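Local coordinates for protein fructose-bisphosphate aldolase (Slackia heliotrinireducens, PDB 4MOZ) that is an aldolase of the DeoC/LacD family, built as a closed eight-stranded TIM barrel, with five chains in its assembly, at residues 147-150 and 154-157; 177-182 and 195-200. One frame throughout, in Å; residues are numbered along the deposited sequence.

Contact 1: 147-150 and 154-157; sequences LGSE and TMLA
In the fourth beta-alpha unit of the TIM barrel, L147 and S149 pack on L156 and M155. The first pair sits in the loop that leaves strand 138-145. The second pair lies on helix 152-168, which begins just after that loop. The contact is small, buried and apolar; the two segments hide about 107 Å² from solvent. L147 and L156 meet through their methyl ends. CD2 of L147 lies 4.2 Å from CD2 of L156, and the two side chains cross at about a right angle. The L156 side chain does not start out toward the loop, but chi1 of -78° sets CG beside the backbone N and its methyl end comes nearer L147. L156 also rests on L145 of the preceding strand. L147 reaches L109 of a second subunit, and L156 reaches S105 of that subunit. The OG of S149 gives a hydrogen bond to the carbonyl O of P117 and takes one from Y151 N, so this buried polar atom has two partners. The CB of S149, and OG at a similar distance, face the end of M155. The terminal CE of M155, a selenomethionine here, comes up to that CB. Its chain runs extended as far as SE and then bends (chi3 -72°), which brings CE to 4.3 Å from S149 CB.

Contact 2: 177-182 and 195-200; sequences IYPRGK and AGAAGV
I177 lies across the side of A197, with one branch on the alanine methyl and the other reaching along the helix. CG2 is the closer branch to the methyl. It stands 3.5 Å from A197 CB, and it also approaches CA of the same residue. CG1 sits beside the backbone N of I177 (chi1 -56°) and the chain then extends. This carries CD1 past the methyl, to 3.5 Å from A197 O. From there CD1 also meets V200, whose CG1 is 4.3 Å from it. A197 and V200 are three residues apart on the helix, so both face the isoleucine. Here the TIM barrel packs the end of strand 172-177 against helix 191-204, the helix that follows it in the chain. The two segments shield about 162 Å² of each other's surface. A198 turns away from this strand and packs on A229 of helix 222-232, the next helix round the barrel. P179 adds a second approach to A197. The proline ring offers its CD and CG atoms, and CD lies 3.9 Å from A197 CB. The alanine methyl is thus touched by I177 CG2 and P179 CD, which come from directions about 70° apart. P179 also touches T193, one turn earlier on the helix. I177 in turn touches A201, and V200 packs on L49 of a second subunit.

Contacts 1 and 2 belong to successive beta-alpha units of the barrel, with centres about 10 Å apart. Their loops run side by side. L147 O and R180 N are 3.0 Å apart, probably a hydrogen bond. L147 CD1 packs 3.6 Å from I177 CG2, so one leucine serves both apolar clusters. S149 CB lies 3.4 Å from R180 O. E150 OE2 and K182 NZ, 3.5 Å apart, form a long, weak ion pair. Both loops follow strands, so they lie at the C-terminal end of the barrel, where TIM-barrel enzymes have their active sites. Both contacts also touch the second subunit.

Contact 1: 147-150 and 154-157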
ATOM      1  N   LEU C 147      15.900  10.182 -10.086  1.00 21.49           N
ATOM      2  CA  LEU C 147      14.979  10.770 -11.054  1.00 23.22           C
ATOM      3  C   LEU C 147      15.114  10.031 -12.371  1.00 23.44           C
ATOM      4  O   LEU C 147      16.203   9.572 -12.715  1.00 25.23           O
ATOM      5  CB  LEU C 147      15.259  12.262 -11.251  1.00 23.08           C
ATOM      6  CG  LEU C 147      15.228  13.154 -10.000  1.00 23.88           C
ATOM      7  CD1 LEU C 147      15.534  14.601 -10.375  1.00 23.94           C
ATOM      8  CD2 LEU C 147      13.906  13.062  -9.247  1.00 25.09           C
ATOM      9  N   GLY C 148      14.004   9.889 -13.086  1.00 22.18           N
ATOM     10  CA  GLY C 148      14.007   9.207 -14.375  1.00 23.07           C
ATOM     11  C   GLY C 148      13.979   7.692 -14.291  1.00 23.13           C
ATOM     12  O   GLY C 148      13.908   7.019 -15.318  1.00 23.30           O
ATOM     13  N   SER C 149      14.060   7.150 -13.076  1.00 23.32           N
ATOM     14  CA  SER C 149      13.813   5.729 -12.846  1.00 23.70           C
ATOM     15  C   SER C 149      12.315   5.484 -12.960  1.00 23.63           C
ATOM     16  O   SER C 149      11.519   6.375 -12.665  1.00 23.04           O
ATOM     17  CB  SER C 149      14.291   5.315 -11.451  1.00 23.15           C
ATOM     18  OG  SER C 149      13.854   4.003 -11.120  1.00 21.82           O
ATOM     19  N   GLU C 150      11.927   4.280 -13.367  1.00 24.31           N
ATOM     20  CA  GLU C 150      10.507   3.915 -13.376  1.00 25.67           C
ATOM     21  C   GLU C 150       9.897   3.906 -11.971  1.00 24.40           C
ATOM     22  O   GLU C 150       8.679   3.899 -11.825  1.00 25.42           O
ATOM     23  CB  GLU C 150      10.284   2.579 -14.089  1.00 28.54           C
ATOM     24  CG  GLU C 150      10.451   2.703 -15.595  1.00 31.97           C
ATOM     25  CD  GLU C 150      10.104   1.443 -16.357  1.00 34.16           C
ATOM     26  OE1 GLU C 150       9.669   0.451 -15.729  1.00 38.74           O
ATOM     27  OE2 GLU C 150      10.270   1.455 -17.594  1.00 34.96           O
ATOM     28  N   THR C 154       7.677   6.758  -6.334  1.00 23.37           N
ATOM     29  CA  THR C 154       7.745   6.263  -4.962  1.00 24.23           C
ATOM     30  C   THR C 154       8.741   7.081  -4.142  1.00 23.58           C
ATOM     31  O   THR C 154       8.454   7.462  -3.004  1.00 24.93           O
ATOM     32  CB  THR C 154       8.134   4.773  -4.928  1.00 25.67           C
ATOM     33  OG1 THR C 154       7.288   4.043  -5.826  1.00 27.95           O
ATOM     34  CG2 THR C 154       7.983   4.202  -3.522  1.00 26.20           C
HETATM   35  N   MSE C 155       9.896   7.368  -4.741  1.00 21.90           N
HETATM   36  CA  MSE C 155      10.944   8.116  -4.070  1.00 22.29           C
HETATM   37  C   MSE C 155      10.602   9.595  -3.922  1.00 22.38           C
HETATM   38  O   MSE C 155      10.887  10.188  -2.879  1.00 24.33           O
HETATM   39  CB  MSE C 155      12.283   7.911  -4.770  1.00 21.59           C
HETATM   40  CG  MSE C 155      12.875   6.543  -4.486  1.00 22.76           C
HETATM   41 SE   MSE C 155      14.486   6.159  -5.500  1.00 26.50          SE
HETATM   42  CE  MSE C 155      13.695   5.926  -7.272  1.00 21.78           C
ATOM     43  N   LEU C 156       9.979  10.183  -4.943  1.00 20.77           N
ATOM     44  CA  LEU C 156       9.466  11.552  -4.828  1.00 22.51           C
ATOM     45  C   LEU C 156       8.522  11.705  -3.629  1.00 23.28           C
ATOM     46  O   LEU C 156       8.640  12.664  -2.863  1.00 22.15           O
ATOM     47  CB  LEU C 156       8.764  12.004  -6.118  1.00 21.72           C
ATOM     48  CG  LEU C 156       9.623  12.442  -7.307  1.00 22.05           C
ATOM     49  CD1 LEU C 156       8.756  12.702  -8.533  1.00 21.39           C
ATOM     50  CD2 LEU C 156      10.457  13.676  -6.974  1.00 21.41           C
ATOM     51  N   ALA C 157       7.605  10.749  -3.478  1.00 23.58           N
ATOM     52  CA  ALA C 157       6.607  10.757  -2.405  1.00 23.81           C
ATOM     53  C   ALA C 157       7.238  10.571  -1.032  1.00 23.72           C
ATOM     54  O   ALA C 157       6.863  11.253  -0.080  1.00 26.60           O
ATOM     55  CB  ALA C 157       5.555   9.685  -2.651  1.00 21.20           C
TER

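Contact 2: 177-182 and 195-200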
ATOM      1  N   ILE C 177      20.678  13.332  -5.197  1.00 23.39           N
ATOM      2  CA  ILE C 177      19.841  13.195  -6.378  1.00 23.76           C
ATOM      3  C   ILE C 177      20.664  12.768  -7.584  1.00 25.10           C
ATOM      4  O   ILE C 177      21.407  13.563  -8.159  1.00 24.94           O
ATOM      5  CB  ILE C 177      18.996  14.456  -6.662  1.00 23.30           C
ATOM      6  CG1 ILE C 177      18.148  14.816  -5.430  1.00 23.08           C
ATOM      7  CG2 ILE C 177      18.106  14.216  -7.872  1.00 22.77           C
ATOM      8  CD1 ILE C 177      17.057  15.846  -5.668  1.00 22.03           C
ATOM      9  N   TYR C 178      20.530  11.490  -7.934  1.00 25.76           N
ATOM     10  CA  TYR C 178      21.253  10.892  -9.042  1.00 26.35           C
ATOM     11  C   TYR C 178      20.272  10.386 -10.086  1.00 25.67           C
ATOM     12  O   TYR C 178      19.777   9.266  -9.973  1.00 24.66           O
ATOM     13  CB  TYR C 178      22.096   9.714  -8.559  1.00 27.34           C
ATOM     14  CG  TYR C 178      23.141  10.040  -7.521  1.00 28.52           C
ATOM     15  CD1 TYR C 178      24.040  11.093  -7.703  1.00 29.44           C
ATOM     16  CD2 TYR C 178      23.260   9.264  -6.372  1.00 28.22           C
ATOM     17  CE1 TYR C 178      25.009  11.375  -6.757  1.00 30.05           C
ATOM     18  CE2 TYR C 178      24.226   9.538  -5.423  1.00 29.16           C
ATOM     19  CZ  TYR C 178      25.096  10.590  -5.622  1.00 30.17           C
ATOM     20  OH  TYR C 178      26.056  10.851  -4.677  1.00 33.56           O
ATOM     21  N   PRO C 179      19.968  11.210 -11.103  1.00 27.11           N
ATOM     22  CA  PRO C 179      19.109  10.706 -12.167  1.00 26.05           C
ATOM     23  C   PRO C 179      19.693   9.431 -12.766  1.00 25.71           C
ATOM     24  O   PRO C 179      20.804   9.430 -13.298  1.00 27.02           O
ATOM     25  CB  PRO C 179      19.092  11.856 -13.173  1.00 25.31           C
ATOM     26  CG  PRO C 179      19.263  13.072 -12.321  1.00 26.83           C
ATOM     27  CD  PRO C 179      20.234  12.654 -11.248  1.00 27.16           C
ATOM     28  N   ARG C 180      18.952   8.340 -12.633  1.00 25.53           N
ATOM     29  CA  ARG C 180      19.429   7.034 -13.047  1.00 26.59           C
ATOM     30  C   ARG C 180      18.277   6.182 -13.542  1.00 25.38           C
ATOM     31  O   ARG C 180      17.196   6.160 -12.948  1.00 23.70           O
ATOM     32  CB  ARG C 180      20.148   6.325 -11.896  1.00 26.94           C
ATOM     33  CG  ARG C 180      20.892   5.063 -12.317  1.00 29.37           C
ATOM     34  CD  ARG C 180      21.770   4.527 -11.193  1.00 32.20           C
ATOM     35  NE  ARG C 180      22.784   5.501 -10.791  1.00 37.15           N
ATOM     36  CZ  ARG C 180      23.404   5.512  -9.613  1.00 38.37           C
ATOM     37  NH1 ARG C 180      23.125   4.593  -8.693  1.00 37.33           N
ATOM     38  NH2 ARG C 180      24.306   6.451  -9.356  1.00 42.80           N
ATOM     39  N   GLY C 181      18.524   5.472 -14.632  1.00 25.86           N
ATOM     40  CA  GLY C 181      17.525   4.603 -15.213  1.00 25.82           C
ATOM     41  C   GLY C 181      17.681   4.480 -16.711  1.00 25.63           C
ATOM     42  O   GLY C 181      18.420   5.239 -17.340  1.00 26.48           O
ATOM     43  N   LYS C 182      16.998   3.477 -17.248  1.00 26.13           N
ATOM     44  CA  LYS C 182      16.734   3.272 -18.666  1.00 29.35           C
ATOM     45  C   LYS C 182      16.569   4.595 -19.433  1.00 26.90           C
ATOM     46  O   LYS C 182      17.193   4.799 -20.476  1.00 24.96           O
ATOM     47  CB  LYS C 182      15.419   2.502 -18.712  1.00 33.03           C
ATOM     48  CG  LYS C 182      15.130   1.586 -19.869  1.00 32.08           C
ATOM     49  CD  LYS C 182      13.676   1.191 -19.687  1.00 32.79           C
ATOM     50  CE  LYS C 182      13.352  -0.151 -20.291  1.00 37.85           C
ATOM     51  NZ  LYS C 182      12.119  -0.689 -19.659  1.00 43.79           N
ATOM     52  N   ALA C 195      21.742  20.072 -13.396  1.00 26.59           N
ATOM     53  CA  ALA C 195      20.985  21.279 -13.072  1.00 25.37           C
ATOM     54  C   ALA C 195      19.533  20.950 -12.720  1.00 24.35           C
ATOM     55  O   ALA C 195      18.981  21.497 -11.759  1.00 23.97           O
ATOM     56  CB  ALA C 195      21.062  22.285 -14.211  1.00 25.97           C
ATOM     57  N   GLY C 196      18.931  20.046 -13.494  1.00 23.59           N
ATOM     58  CA  GLY C 196      17.569  19.572 -13.237  1.00 23.24           C
ATOM     59  C   GLY C 196      17.429  18.951 -11.859  1.00 23.16           C
ATOM     60  O   GLY C 196      16.509  19.283 -11.102  1.00 21.07           O
ATOM     61  N   ALA C 197      18.363  18.056 -11.538  1.00 24.36           N
ATOM     62  CA  ALA C 197      18.406  17.376 -10.246  1.00 23.42           C
ATOM     63  C   ALA C 197      18.507  18.378  -9.100  1.00 23.41           C
ATOM     64  O   ALA C 197      17.800  18.262  -8.100  1.00 23.98           O
ATOM     65  CB  ALA C 197      19.574  16.399 -10.210  1.00 23.25           C
ATOM     66  N   ALA C 198      19.382  19.369  -9.263  1.00 24.07           N
ATOM     67  CA  ALA C 198      19.571  20.409  -8.261  1.00 24.50           C
ATOM     68  C   ALA C 198      18.296  21.215  -8.011  1.00 24.67           C
ATOM     69  O   ALA C 198      17.969  21.519  -6.863  1.00 25.44           O
ATOM     70  CB  ALA C 198      20.714  21.328  -8.661  1.00 23.08           C
ATOM     71  N   GLY C 199      17.576  21.543  -9.083  1.00 25.75           N
ATOM     72  CA  GLY C 199      16.317  22.287  -8.977  1.00 25.36           C
ATOM     73  C   GLY C 199      15.200  21.522  -8.282  1.00 23.72           C
ATOM     74  O   GLY C 199      14.391  22.110  -7.556  1.00 24.19           O
ATOM     75  N   VAL C 200      15.156  20.208  -8.496  1.00 23.36           N
ATOM     76  CA  VAL C 200      14.145  19.361  -7.856  1.00 24.12           C
ATOM     77  C   VAL C 200      14.295  19.386  -6.333  1.00 24.49           C
ATOM     78  O   VAL C 200      13.298  19.500  -5.605  1.00 24.59           O
ATOM     79  CB  VAL C 200      14.188  17.910  -8.390  1.00 22.82           C
ATOM     80  CG1 VAL C 200      13.356  16.974  -7.520  1.00 20.90           C
ATOM     81  CG2 VAL C 200      13.708  17.866  -9.833  1.00 21.12           C
TER